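Local atomic coordinates of homocysteine S-methyltransferase (Escherichia coli, PDB entry 5DMM), a protein that catalyses methyl transfer from S-methylmethionine, or less efficiently S-adenosylmethionine, to homocysteine, making methionine with the help of zinc. Residues G123-Y128 / E144-F149; E168-F173 / A191-T196; A90-S95 / V154-D159. One frame throughout, in Å; residues are numbered along the deposited sequence.

Interaction 1: residues G123-Y128 / E144-F149; sequences GPYGAY and EAFQAF. With ZN (zinc ion), chain D.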
ATOM      1  N   GLY A 123      -4.966  -1.673  -5.018  1.00 15.57           N
ATOM      2  CA  GLY A 123      -5.886  -2.414  -4.172  1.00 16.70           C
ATOM      3  C   GLY A 123      -6.438  -3.621  -4.899  1.00 15.87           C
ATOM      4  O   GLY A 123      -6.313  -3.723  -6.129  1.00 16.19           O
ATOM      5  N   PRO A 124      -7.073  -4.537  -4.154  1.00 18.46           N
ATOM      6  CA  PRO A 124      -7.580  -5.780  -4.746  1.00 16.91           C
ATOM      7  C   PRO A 124      -8.875  -5.571  -5.514  1.00 16.89           C
ATOM      8  O   PRO A 124      -9.553  -4.569  -5.315  1.00 18.48           O
ATOM      9  CB  PRO A 124      -7.830  -6.669  -3.523  1.00 18.34           C
ATOM     10  CG  PRO A 124      -8.205  -5.684  -2.434  1.00 18.99           C
ATOM     11  CD  PRO A 124      -7.357  -4.452  -2.706  1.00 19.54           C
ATOM     12  N   TYR A 125      -9.211  -6.546  -6.351  1.00 16.70           N
ATOM     13  CA  TYR A 125     -10.475  -6.586  -7.077  1.00 17.50           C
ATOM     14  C   TYR A 125     -11.653  -6.520  -6.097  1.00 19.42           C
ATOM     15  O   TYR A 125     -12.680  -5.906  -6.376  1.00 19.33           O
ATOM     16  CB  TYR A 125     -10.529  -7.855  -7.935  1.00 16.80           C
ATOM     17  CG  TYR A 125     -11.753  -7.965  -8.808  1.00 21.09           C
ATOM     18  CD1 TYR A 125     -11.868  -7.222  -9.977  1.00 20.96           C
ATOM     19  CD2 TYR A 125     -12.799  -8.817  -8.465  1.00 20.33           C
ATOM     20  CE1 TYR A 125     -12.989  -7.323 -10.779  1.00 22.80           C
ATOM     21  CE2 TYR A 125     -13.923  -8.923  -9.264  1.00 23.81           C
ATOM     22  CZ  TYR A 125     -14.011  -8.177 -10.418  1.00 25.35           C
ATOM     23  OH  TYR A 125     -15.129  -8.282 -11.213  1.00 28.37           O
ATOM     24  N   GLY A 126     -11.476  -7.121  -4.925  1.00 18.50           N
ATOM     25  CA  GLY A 126     -12.496  -7.094  -3.894  1.00 24.59           C
ATOM     26  C   GLY A 126     -12.932  -5.709  -3.447  1.00 24.07           C
ATOM     27  O   GLY A 126     -14.090  -5.511  -3.073  1.00 24.81           O
ATOM     28  N   ALA A 127     -12.003  -4.756  -3.476  1.00 18.36           N
ATOM     29  CA  ALA A 127     -12.300  -3.389  -3.073  1.00 22.82           C
ATOM     30  C   ALA A 127     -13.202  -2.720  -4.108  1.00 23.88           C
ATOM     31  O   ALA A 127     -14.012  -1.855  -3.777  1.00 22.20           O
ATOM     32  CB  ALA A 127     -11.018  -2.597  -2.885  1.00 20.02           C
ATOM     33  N   TYR A 128     -13.052  -3.119  -5.368  1.00 23.20           N
ATOM     34  CA  TYR A 128     -13.932  -2.624  -6.422  1.00 24.70           C
ATOM     35  C   TYR A 128     -15.347  -3.185  -6.272  1.00 26.37           C
ATOM     36  O   TYR A 128     -16.337  -2.474  -6.495  1.00 24.73           O
ATOM     37  CB  TYR A 128     -13.352  -2.972  -7.798  1.00 21.31           C
ATOM     38  CG  TYR A 128     -14.381  -3.062  -8.905  1.00 23.38           C
ATOM     39  CD1 TYR A 128     -15.001  -1.922  -9.403  1.00 23.76           C
ATOM     40  CD2 TYR A 128     -14.717  -4.294  -9.464  1.00 24.96           C
ATOM     41  CE1 TYR A 128     -15.945  -2.004 -10.419  1.00 23.66           C
ATOM     42  CE2 TYR A 128     -15.659  -4.386 -10.475  1.00 25.22           C
ATOM     43  CZ  TYR A 128     -16.261  -3.241 -10.948  1.00 28.29           C
ATOM     44  OH  TYR A 128     -17.191  -3.334 -11.954  1.00 33.54           O
ATOM     45  N   GLU A 144      -6.792 -13.335 -17.261  1.00 21.15           N
ATOM     46  CA  GLU A 144      -6.938 -12.203 -18.175  1.00 21.38           C
ATOM     47  C   GLU A 144      -7.825 -11.105 -17.615  1.00 21.03           C
ATOM     48  O   GLU A 144      -7.568  -9.912 -17.833  1.00 21.96           O
ATOM     49  CB  GLU A 144      -7.517 -12.662 -19.515  1.00 21.90           C
ATOM     50  CG  GLU A 144      -6.606 -13.562 -20.301  1.00 24.83           C
ATOM     51  CD  GLU A 144      -6.961 -15.027 -20.146  1.00 35.67           C
ATOM     52  OE1 GLU A 144      -7.238 -15.459 -19.004  1.00 32.92           O
ATOM     53  OE2 GLU A 144      -6.971 -15.744 -21.172  1.00 31.73           O
ATOM     54  N   ALA A 145      -8.891 -11.506 -16.925  1.00 18.33           N
ATOM     55  CA  ALA A 145      -9.827 -10.546 -16.349  1.00 21.77           C
ATOM     56  C   ALA A 145      -9.178  -9.779 -15.199  1.00 17.83           C
ATOM     57  O   ALA A 145      -9.321  -8.562 -15.101  1.00 19.51           O
ATOM     58  CB  ALA A 145     -11.100 -11.247 -15.866  1.00 21.53           C
ATOM     59  N   PHE A 146      -8.482 -10.501 -14.328  1.00 17.38           N
ATOM     60  CA  PHE A 146      -7.721  -9.844 -13.262  1.00 18.89           C
ATOM     61  C   PHE A 146      -6.715  -8.876 -13.868  1.00 19.38           C
ATOM     62  O   PHE A 146      -6.577  -7.740 -13.416  1.00 18.46           O
ATOM     63  CB  PHE A 146      -6.966 -10.865 -12.396  1.00 17.69           C
ATOM     64  CG  PHE A 146      -7.804 -11.513 -11.321  1.00 17.61           C
ATOM     65  CD1 PHE A 146      -8.653 -10.761 -10.522  1.00 20.87           C
ATOM     66  CD2 PHE A 146      -7.703 -12.881 -11.090  1.00 19.70           C
ATOM     67  CE1 PHE A 146      -9.406 -11.372  -9.514  1.00 19.71           C
ATOM     68  CE2 PHE A 146      -8.453 -13.498 -10.092  1.00 20.22           C
ATOM     69  CZ  PHE A 146      -9.301 -12.746  -9.304  1.00 20.97           C
ATOM     70  N   GLN A 147      -5.991  -9.345 -14.882  1.00 17.58           N
ATOM     71  CA  GLN A 147      -4.962  -8.517 -15.491  1.00 18.25           C
ATOM     72  C   GLN A 147      -5.575  -7.310 -16.210  1.00 19.24           C
ATOM     73  O   GLN A 147      -5.027  -6.206 -16.134  1.00 18.71           O
ATOM     74  CB  GLN A 147      -4.088  -9.365 -16.421  1.00 19.48           C
ATOM     75  CG  GLN A 147      -3.175 -10.323 -15.652  1.00 18.20           C
ATOM     76  CD  GLN A 147      -2.289 -11.165 -16.536  1.00 23.38           C
ATOM     77  OE1 GLN A 147      -2.577 -11.360 -17.719  1.00 22.73           O
ATOM     78  NE2 GLN A 147      -1.202 -11.693 -15.963  1.00 19.15           N
ATOM     79  N   ALA A 148      -6.713  -7.494 -16.876  1.00 19.44           N
ATOM     80  CA  ALA A 148      -7.401  -6.360 -17.507  1.00 18.90           C
ATOM     81  C   ALA A 148      -7.882  -5.334 -16.479  1.00 20.25           C
ATOM     82  O   ALA A 148      -7.885  -4.125 -16.746  1.00 20.21           O
ATOM     83  CB  ALA A 148      -8.578  -6.848 -18.346  1.00 21.52           C
ATOM     84  N   PHE A 149      -8.301  -5.818 -15.310  1.00 19.39           N
ATOM     85  CA  PHE A 149      -8.740  -4.942 -14.223  1.00 20.48           C
ATOM     86  C   PHE A 149      -7.585  -4.105 -13.692  1.00 18.47           C
ATOM     87  O   PHE A 149      -7.729  -2.905 -13.468  1.00 17.24           O
ATOM     88  CB  PHE A 149      -9.358  -5.757 -13.077  1.00 18.50           C
ATOM     89  CG  PHE A 149      -9.567  -4.971 -11.805  1.00 17.76           C
ATOM     90  CD1 PHE A 149     -10.655  -4.125 -11.661  1.00 17.36           C
ATOM     91  CD2 PHE A 149      -8.688  -5.098 -10.748  1.00 16.67           C
ATOM     92  CE1 PHE A 149     -10.857  -3.408 -10.491  1.00 19.60           C
ATOM     93  CE2 PHE A 149      -8.885  -4.386  -9.561  1.00 17.53           C
ATOM     94  CZ  PHE A 149      -9.967  -3.540  -9.436  1.00 18.03           C
TER
HETATM   95 ZN    ZN D 503      -7.502 -17.512 -18.808  0.55 24.32          ZN
HETATM   96  O   HOH W   1      -7.941 -18.253 -16.440  1.00 22.63           O
HETATM   97  O   HOH W   2      -9.267 -18.077 -19.798  1.00 25.62           O
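The backbone N of Y125 is hydrogen-bonded to E175 OE2 of helix 173-183 and also lies near the ring of F149, 3.9 Å from its CE2. This bond ties the start of the short helix to helix 173-183; across the contact itself the aromatic side chains meet. In Y125, CG is anti to the backbone N (chi1 -176°), which sends the ring across to helix 143-159. There its edge comes down on the face of F149: CD1 stands 3.6 Å above that ring plane, over its centre. The two planes are turned 82° apart, a true edge-to-face pair with centroids 5.0 Å from each other. Y125 in turn offers a face to the edge of F146, an offset T-shaped pair with centroids 6.0 Å apart, while F146 CE1 also touches Y125 CB at 4.0 Å. Y128, one helical turn on, rests its CB on F149 CE1 at 3.7 Å; its ring meets that of F149 obliquely. Phenylalanine suits positions 146 and 149 because both are buried and must present carbon faces and edges. The tyrosines suit the other side, where the residues are only partly buried. G123 leads in an extended conformation into P124. F146 and F149 stand three residues apart, so they project from neighbouring turns of one helix side. Near the N-terminal end of helix 143-159, E144 OE1 binds a peripheral zinc ion at 2.1 Å, in company with two water molecules; this is not the zinc held by C229 and C295. Y125, Y128, F146 and F149 thus make an aromatic cluster that joins the loop and short helix following a TIM-barrel strand to the next barrel helix.

Interaction 2: residues E168-F173 / A191-T196; sequences ETLPNF and AWFSFT. With HCS (2-amino-4-mercapto-butyric acid), chain F.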
ATOM      1  N   GLU A 168      -1.635  -4.200  -2.182  1.00 14.05           N
ATOM      2  CA  GLU A 168      -1.973  -4.309  -0.762  1.00 15.93           C
ATOM      3  C   GLU A 168      -3.388  -4.788  -0.474  1.00 16.97           C
ATOM      4  O   GLU A 168      -4.271  -4.722  -1.335  1.00 15.83           O
ATOM      5  CB  GLU A 168      -1.770  -2.953  -0.097  1.00 18.45           C
ATOM      6  CG  GLU A 168      -2.669  -1.856  -0.697  1.00 16.01           C
ATOM      7  CD  GLU A 168      -2.441  -0.495  -0.067  1.00 23.80           C
ATOM      8  OE1 GLU A 168      -1.684  -0.412   0.925  1.00 19.30           O
ATOM      9  OE2 GLU A 168      -3.028   0.496  -0.567  1.00 19.31           O
ATOM     10  N   THR A 169      -3.602  -5.240   0.760  1.00 14.65           N
ATOM     11  CA  THR A 169      -4.907  -5.711   1.216  1.00 16.63           C
ATOM     12  C   THR A 169      -5.410  -6.868   0.332  1.00 18.80           C
ATOM     13  O   THR A 169      -6.613  -7.020   0.101  1.00 18.37           O
ATOM     14  CB  THR A 169      -5.956  -4.553   1.225  1.00 17.90           C
ATOM     15  OG1 THR A 169      -5.309  -3.317   1.553  1.00 18.10           O
ATOM     16  CG2 THR A 169      -7.069  -4.813   2.234  1.00 19.51           C
ATOM     17  N   LEU A 170      -4.479  -7.690  -0.139  1.00 16.06           N
ATOM     18  CA  LEU A 170      -4.778  -8.758  -1.099  1.00 17.30           C
ATOM     19  C   LEU A 170      -5.251 -10.038  -0.398  1.00 19.16           C
ATOM     20  O   LEU A 170      -4.534 -10.580   0.428  1.00 17.46           O
ATOM     21  CB  LEU A 170      -3.536  -9.066  -1.939  1.00 18.07           C
ATOM     22  CG  LEU A 170      -2.825  -7.891  -2.628  1.00 16.02           C
ATOM     23  CD1 LEU A 170      -1.572  -8.392  -3.318  1.00 18.69           C
ATOM     24  CD2 LEU A 170      -3.744  -7.197  -3.622  1.00 18.07           C
ATOM     25  N   PRO A 171      -6.452 -10.529  -0.740  1.00 19.22           N
ATOM     26  CA  PRO A 171      -7.053 -11.682  -0.063  1.00 18.90           C
ATOM     27  C   PRO A 171      -7.082 -12.964  -0.885  1.00 21.51           C
ATOM     28  O   PRO A 171      -7.420 -14.014  -0.343  1.00 19.02           O
ATOM     29  CB  PRO A 171      -8.479 -11.211   0.171  1.00 22.28           C
ATOM     30  CG  PRO A 171      -8.772 -10.426  -1.110  1.00 21.87           C
ATOM     31  CD  PRO A 171      -7.452  -9.803  -1.548  1.00 18.70           C
ATOM     32  N   ASN A 172      -6.760 -12.858  -2.172  1.00 20.84           N
ATOM     33  CA  ASN A 172      -7.031 -13.901  -3.154  1.00 19.67           C
ATOM     34  C   ASN A 172      -5.766 -14.339  -3.892  1.00 18.95           C
ATOM     35  O   ASN A 172      -5.078 -13.524  -4.512  1.00 17.86           O
ATOM     36  CB  ASN A 172      -8.091 -13.390  -4.145  1.00 19.73           C
ATOM     37  CG  ASN A 172      -8.472 -14.421  -5.187  1.00 21.25           C
ATOM     38  OD1 ASN A 172      -7.704 -14.698  -6.109  1.00 20.79           O
ATOM     39  ND2 ASN A 172      -9.677 -14.978  -5.058  1.00 22.91           N
ATOM     40  N   PHE A 173      -5.466 -15.633  -3.812  1.00 20.41           N
ATOM     41  CA  PHE A 173      -4.245 -16.212  -4.371  1.00 21.49           C
ATOM     42  C   PHE A 173      -4.195 -16.141  -5.887  1.00 19.50           C
ATOM     43  O   PHE A 173      -3.149 -15.812  -6.458  1.00 18.82           O
ATOM     44  CB  PHE A 173      -4.110 -17.669  -3.912  1.00 21.35           C
ATOM     45  CG  PHE A 173      -2.786 -18.298  -4.232  1.00 24.09           C
ATOM     46  CD1 PHE A 173      -1.599 -17.642  -3.967  1.00 26.36           C
ATOM     47  CD2 PHE A 173      -2.730 -19.579  -4.762  1.00 31.53           C
ATOM     48  CE1 PHE A 173      -0.368 -18.241  -4.251  1.00 27.41           C
ATOM     49  CE2 PHE A 173      -1.506 -20.185  -5.047  1.00 34.88           C
ATOM     50  CZ  PHE A 173      -0.324 -19.510  -4.794  1.00 28.20           C
ATOM     51  N   ALA A 191       7.725  -3.969  -6.569  1.00 14.76           N
ATOM     52  CA  ALA A 191       6.514  -3.947  -5.742  1.00 15.05           C
ATOM     53  C   ALA A 191       6.690  -4.657  -4.406  1.00 17.01           C
ATOM     54  O   ALA A 191       7.534  -5.554  -4.284  1.00 14.84           O
ATOM     55  CB  ALA A 191       5.348  -4.587  -6.499  1.00 15.67           C
ATOM     56  N   TRP A 192       5.886  -4.268  -3.418  1.00 14.52           N
ATOM     57  CA  TRP A 192       5.643  -5.150  -2.285  1.00 14.83           C
ATOM     58  C   TRP A 192       4.246  -5.714  -2.451  1.00 14.87           C
ATOM     59  O   TRP A 192       3.401  -5.121  -3.120  1.00 14.10           O
ATOM     60  CB  TRP A 192       5.836  -4.451  -0.916  1.00 13.74           C
ATOM     61  CG  TRP A 192       4.770  -3.482  -0.387  1.00 13.12           C
ATOM     62  CD1 TRP A 192       3.491  -3.782   0.008  1.00 13.77           C
ATOM     63  CD2 TRP A 192       4.949  -2.080  -0.114  1.00 14.20           C
ATOM     64  NE1 TRP A 192       2.857  -2.644   0.479  1.00 14.32           N
ATOM     65  CE2 TRP A 192       3.733  -1.594   0.419  1.00 16.53           C
ATOM     66  CE3 TRP A 192       6.019  -1.192  -0.273  1.00 14.18           C
ATOM     67  CZ2 TRP A 192       3.564  -0.256   0.798  1.00 17.87           C
ATOM     68  CZ3 TRP A 192       5.850   0.131   0.109  1.00 15.49           C
ATOM     69  CH2 TRP A 192       4.633   0.588   0.632  1.00 18.33           C
ATOM     70  N   PHE A 193       4.046  -6.907  -1.908  1.00 11.70           N
ATOM     71  CA  PHE A 193       2.747  -7.558  -1.862  1.00 13.78           C
ATOM     72  C   PHE A 193       2.367  -7.739  -0.401  1.00 15.42           C
ATOM     73  O   PHE A 193       3.085  -8.409   0.357  1.00 16.84           O
ATOM     74  CB  PHE A 193       2.779  -8.925  -2.568  1.00 13.59           C
ATOM     75  CG  PHE A 193       2.631  -8.854  -4.075  1.00 16.89           C
ATOM     76  CD1 PHE A 193       3.434  -8.013  -4.837  1.00 18.26           C
ATOM     77  CD2 PHE A 193       1.715  -9.663  -4.731  1.00 17.52           C
ATOM     78  CE1 PHE A 193       3.299  -7.957  -6.237  1.00 18.01           C
ATOM     79  CE2 PHE A 193       1.578  -9.618  -6.131  1.00 18.95           C
ATOM     80  CZ  PHE A 193       2.372  -8.765  -6.879  1.00 19.46           C
ATOM     81  N   SER A 194       1.254  -7.133  -0.012  1.00 13.16           N
ATOM     82  CA  SER A 194       0.777  -7.236   1.355  1.00 15.57           C
ATOM     83  C   SER A 194      -0.630  -7.827   1.375  1.00 16.31           C
ATOM     84  O   SER A 194      -1.460  -7.485   0.532  1.00 14.62           O
ATOM     85  CB  SER A 194       0.819  -5.867   2.026  1.00 15.89           C
ATOM     86  OG  SER A 194       0.314  -5.945   3.350  1.00 19.71           O
ATOM     87  N   PHE A 195      -0.878  -8.704   2.348  1.00 15.14           N
ATOM     88  CA  PHE A 195      -2.035  -9.602   2.365  1.00 16.02           C
ATOM     89  C   PHE A 195      -2.982  -9.377   3.537  1.00 18.34           C
ATOM     90  O   PHE A 195      -2.557  -8.925   4.609  1.00 16.45           O
ATOM     91  CB  PHE A 195      -1.560 -11.064   2.421  1.00 16.59           C
ATOM     92  CG  PHE A 195      -0.402 -11.353   1.519  1.00 17.36           C
ATOM     93  CD1 PHE A 195      -0.536 -11.226   0.145  1.00 16.10           C
ATOM     94  CD2 PHE A 195       0.818 -11.738   2.041  1.00 19.97           C
ATOM     95  CE1 PHE A 195       0.529 -11.480  -0.693  1.00 20.51           C
ATOM     96  CE2 PHE A 195       1.893 -11.997   1.203  1.00 18.96           C
ATOM     97  CZ  PHE A 195       1.746 -11.863  -0.164  1.00 16.75           C
ATOM     98  N   THR A 196      -4.256  -9.724   3.342  1.00 16.42           N
ATOM     99  CA  THR A 196      -5.165  -9.918   4.475  1.00 18.01           C
ATOM    100  C   THR A 196      -5.272 -11.416   4.766  1.00 22.35           C
ATOM    101  O   THR A 196      -5.075 -12.253   3.872  1.00 21.28           O
ATOM    102  CB  THR A 196      -6.575  -9.336   4.239  1.00 24.64           C
ATOM    103  OG1 THR A 196      -7.200  -9.992   3.130  1.00 22.44           O
ATOM    104  CG2 THR A 196      -6.496  -7.844   3.995  1.00 22.95           C
TER
HETATM  105  N   HCS F 505      -6.117   2.695   0.903  0.82 37.06           N
HETATM  106  CA  HCS F 505      -5.221   2.186   1.923  0.82 36.38           C
HETATM  107  CB  HCS F 505      -5.487   0.701   2.138  0.82 34.42           C
HETATM  108  CG  HCS F 505      -6.914   0.467   2.621  0.82 35.27           C
HETATM  109  SD  HCS F 505      -7.087  -1.245   3.185  0.82 38.40           S
HETATM  110  C   HCS F 505      -3.800   2.380   1.481  0.82 34.89           C
HETATM  111  OXT HCS F 505      -3.589   2.889   0.360  0.82 25.42           O
HETATM  112  O   HCS F 505      -2.882   2.025   2.252  0.82 35.94           O
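In T169 a first torsion of -33°, well away from a staggered value, sets CG2 anti to the backbone N; in T196 CG2 is anti to the carbonyl carbon. From these positions T169 CG2 and T196 CG2 come within 3.6 Å of each other. Threonine suits position 169 because its methyl meets T196 while its OG1 lies 3.2 Å from SD of the bound homocysteine. T169 has a left-handed backbone conformation that turns a corner in the strand. Its N stands near S194 O but points badly, and is hydrogen-bonded instead to N228 OD1; the next residue takes over that carbonyl. L170 N donates to S194 O at 3.1 Å, almost straight (171°), in the carbonyl plane and on a lone pair. T196 N donates to L170 O at 3.0 Å from well above the carbonyl plane. These two bonds frame the parallel bridge of L170 with F195. L170 CD1 reaches F193 CD2 at 3.8 Å, an apolar contact that suits leucine beside phenylalanine. E168 carries its carboxyl group to the substrate, OE2 lying 2.6 Å from OXT, while Y253 OH and S121 OG are hydrogen-bonded to its oxygens. Strand 164-170, helix 173-183 and strand 191-197 form a beta-alpha-beta crossover of the TIM barrel: E168 and T169 line the homocysteine pocket, while F193 and F195 pack on I176 of the connecting helix, and F195 also on V212 and L216 of helix 209-217.

Interaction 3: residues A90-S95 / V154-D159; sequences ALIGKS and VEALLD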
ATOM      1  N   ALA A  90      -5.754   9.484 -15.719  1.00 15.96           N
ATOM      2  CA  ALA A  90      -5.362  10.834 -15.321  1.00 14.09           C
ATOM      3  C   ALA A  90      -5.440  11.020 -13.807  1.00 13.11           C
ATOM      4  O   ALA A  90      -4.544  11.611 -13.191  1.00 15.41           O
ATOM      5  CB  ALA A  90      -6.257  11.887 -16.039  1.00 14.82           C
ATOM      6  N   LEU A  91      -6.505  10.513 -13.196  1.00 13.43           N
ATOM      7  CA  LEU A  91      -6.685  10.698 -11.763  1.00 12.99           C
ATOM      8  C   LEU A  91      -5.710   9.811 -10.997  1.00 13.57           C
ATOM      9  O   LEU A  91      -5.187  10.206  -9.953  1.00 14.68           O
ATOM     10  CB  LEU A  91      -8.118  10.387 -11.345  1.00 14.21           C
ATOM     11  CG  LEU A  91      -9.144  11.383 -11.884  1.00 17.03           C
ATOM     12  CD1 LEU A  91     -10.520  11.060 -11.350  1.00 19.27           C
ATOM     13  CD2 LEU A  91      -8.744  12.779 -11.472  1.00 18.24           C
ATOM     14  N   ILE A  92      -5.466   8.618 -11.524  1.00 13.82           N
ATOM     15  CA  ILE A  92      -4.503   7.718 -10.895  1.00 13.08           C
ATOM     16  C   ILE A  92      -3.130   8.375 -10.907  1.00 15.16           C
ATOM     17  O   ILE A  92      -2.428   8.405  -9.879  1.00 16.92           O
ATOM     18  CB  ILE A  92      -4.471   6.356 -11.603  1.00 14.36           C
ATOM     19  CG1 ILE A  92      -5.796   5.618 -11.368  1.00 13.37           C
ATOM     20  CG2 ILE A  92      -3.290   5.519 -11.113  1.00 14.40           C
ATOM     21  CD1 ILE A  92      -6.085   4.560 -12.404  1.00 16.67           C
ATOM     22  N   GLY A  93      -2.758   8.923 -12.059  1.00 14.72           N
ATOM     23  CA  GLY A  93      -1.485   9.607 -12.196  1.00 14.74           C
ATOM     24  C   GLY A  93      -1.383  10.809 -11.269  1.00 15.62           C
ATOM     25  O   GLY A  93      -0.325  11.070 -10.675  1.00 15.86           O
ATOM     26  N   LYS A  94      -2.487  11.536 -11.140  1.00 16.97           N
ATOM     27  CA  LYS A  94      -2.562  12.682 -10.240  1.00 16.49           C
ATOM     28  C   LYS A  94      -2.258  12.300  -8.787  1.00 14.97           C
ATOM     29  O   LYS A  94      -1.628  13.071  -8.065  1.00 16.52           O
ATOM     30  CB  LYS A  94      -3.942  13.322 -10.314  1.00 16.68           C
ATOM     31  CG  LYS A  94      -4.102  14.546  -9.430  1.00 21.60           C
ATOM     32  CD  LYS A  94      -3.277  15.713  -9.946  1.00 27.26           C
ATOM     33  CE  LYS A  94      -3.784  17.040  -9.391  1.00 34.40           C
ATOM     34  NZ  LYS A  94      -5.145  17.371  -9.896  1.00 36.70           N
ATOM     35  N   SER A  95      -2.693  11.111  -8.376  1.00 15.01           N
ATOM     36  CA  SER A  95      -2.470  10.660  -7.001  1.00 14.56           C
ATOM     37  C   SER A  95      -0.973  10.537  -6.721  1.00 14.98           C
ATOM     38  O   SER A  95      -0.527  10.795  -5.598  1.00 15.77           O
ATOM     39  CB  SER A  95      -3.194   9.329  -6.720  1.00 17.19           C
ATOM     40  OG  SER A  95      -2.504   8.205  -7.252  1.00 15.86           O
ATOM     41  N   VAL A 154      -1.728   0.021 -13.000  1.00 14.64           N
ATOM     42  CA  VAL A 154      -0.293  -0.241 -12.952  1.00 12.54           C
ATOM     43  C   VAL A 154       0.437   0.681 -13.923  1.00 15.12           C
ATOM     44  O   VAL A 154       1.426   1.309 -13.567  1.00 14.35           O
ATOM     45  CB  VAL A 154       0.043  -1.721 -13.272  1.00 15.84           C
ATOM     46  CG1 VAL A 154       1.523  -1.892 -13.546  1.00 15.07           C
ATOM     47  CG2 VAL A 154      -0.397  -2.623 -12.111  1.00 16.39           C
ATOM     48  N   GLU A 155      -0.072   0.788 -15.151  1.00 14.21           N
ATOM     49  CA  GLU A 155       0.577   1.631 -16.140  1.00 15.33           C
ATOM     50  C   GLU A 155       0.576   3.107 -15.736  1.00 13.52           C
ATOM     51  O   GLU A 155       1.600   3.784 -15.836  1.00 16.79           O
ATOM     52  CB  GLU A 155      -0.082   1.421 -17.507  1.00 16.25           C
ATOM     53  CG  GLU A 155       0.359   0.091 -18.107  1.00 15.63           C
ATOM     54  CD  GLU A 155      -0.194  -0.195 -19.506  1.00 25.19           C
ATOM     55  OE1 GLU A 155      -0.907   0.656 -20.077  1.00 23.25           O
ATOM     56  OE2 GLU A 155       0.093  -1.294 -20.031  1.00 20.95           O
ATOM     57  N   ALA A 156      -0.550   3.586 -15.228  1.00 13.57           N
ATOM     58  CA  ALA A 156      -0.682   4.992 -14.863  1.00 17.73           C
ATOM     59  C   ALA A 156       0.230   5.357 -13.689  1.00 16.18           C
ATOM     60  O   ALA A 156       0.838   6.434 -13.678  1.00 15.89           O
ATOM     61  CB  ALA A 156      -2.132   5.310 -14.530  1.00 16.57           C
ATOM     62  N   LEU A 157       0.337   4.454 -12.718  1.00 14.12           N
ATOM     63  CA  LEU A 157       1.181   4.692 -11.541  1.00 13.63           C
ATOM     64  C   LEU A 157       2.667   4.729 -11.927  1.00 13.73           C
ATOM     65  O   LEU A 157       3.425   5.575 -11.449  1.00 16.06           O
ATOM     66  CB  LEU A 157       0.935   3.616 -10.471  1.00 13.17           C
ATOM     67  CG  LEU A 157      -0.422   3.622  -9.747  1.00 11.75           C
ATOM     68  CD1 LEU A 157      -0.581   2.355  -8.894  1.00 12.40           C
ATOM     69  CD2 LEU A 157      -0.594   4.852  -8.841  1.00 13.06           C
ATOM     70  N   LEU A 158       3.081   3.815 -12.803  1.00 14.07           N
ATOM     71  CA  LEU A 158       4.477   3.763 -13.227  1.00 15.67           C
ATOM     72  C   LEU A 158       4.806   4.968 -14.113  1.00 16.10           C
ATOM     73  O   LEU A 158       5.847   5.614 -13.935  1.00 17.62           O
ATOM     74  CB  LEU A 158       4.778   2.441 -13.963  1.00 17.64           C
ATOM     75  CG  LEU A 158       4.701   1.164 -13.114  1.00 18.20           C
ATOM     76  CD1 LEU A 158       4.851  -0.108 -13.959  1.00 18.26           C
ATOM     77  CD2 LEU A 158       5.744   1.182 -12.003  1.00 19.14           C
ATOM     78  N   ASP A 159       3.914   5.289 -15.043  1.00 18.45           N
ATOM     79  CA  ASP A 159       4.145   6.411 -15.952  1.00 19.50           C
ATOM     80  C   ASP A 159       4.208   7.742 -15.227  1.00 20.58           C
ATOM     81  O   ASP A 159       4.893   8.661 -15.677  1.00 21.80           O
ATOM     82  CB  ASP A 159       3.057   6.484 -17.027  1.00 19.62           C
ATOM     83  CG  ASP A 159       3.203   5.407 -18.067  1.00 24.36           C
ATOM     84  OD1 ASP A 159       4.302   4.820 -18.174  1.00 31.70           O
ATOM     85  OD2 ASP A 159       2.213   5.137 -18.781  1.00 30.23           O
TER
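I92 carries this contact through one branch. Its CG1 is anti to the carbonyl carbon (chi1 -68°), which leaves CG2 anti to the backbone N and directed across to helix 143-159. CG2 fits against two residues of that helix at once: it touches A156 CB at 3.6 Å and L157 CD2 at 3.6 Å. A beta-branched residue suits the place, because the methyl sits on CB itself and fills the space close to the backbone. L157 has CG anti to the carbonyl carbon and a staggered, extended second torsion; its side chain crosses that of I92 at about a right angle. Only its CD2 and CG take part in the contact with I92. Helices 85-109 and 143-159 are successive outer helices of the TIM barrel, and here run in roughly the same direction, crossing at -42° with the axes of these short segments 8.1 Å apart. Small residues stand at the crossing: G93 and A156 bring their CA atoms to 5.4 Å, and G93 CA passes 4.2 Å from A156 O, though a CB on G93 would find room. A156 has just a methyl to offer, enough to meet I92 without holding the helices apart. S95 holds its hydroxyl between backbone N and carbonyl carbon (chi1 78°), folded back on its own helix. From there OG donates to I92 O at 2.6 Å, in the carbonyl plane and on a lone pair, and comes 4.2 Å from L157 CD2. An alanine here removes the hydroxyl, and I92 O would probably be left with only the weak bond from the backbone N of S95 within this segment. Beyond these segments, L157 also packs on V96 of the same partner helix and on L165 of the barrel strand behind.

All three interactions belong to one TIM barrel and follow its strand-helix order. Interaction 3 opens first, at 90-95; both segments of interaction 1 fall later on, 144-149 leading along helix 143-159 to 154-159, where interaction 3 closes, and interaction 2 comes after. Interactions 1 and 3 thus share helix 143-159 near its two ends, with centres 16 Å apart and no touch between them. Interactions 1 and 2, 12 Å apart between centres, do meet: P124 CG packs on T169 O at 3.3 Å. Interactions 2 and 3 are 20 Å apart between centres. The set runs from the helical shell to the homocysteine pocket that interaction 2 helps to line.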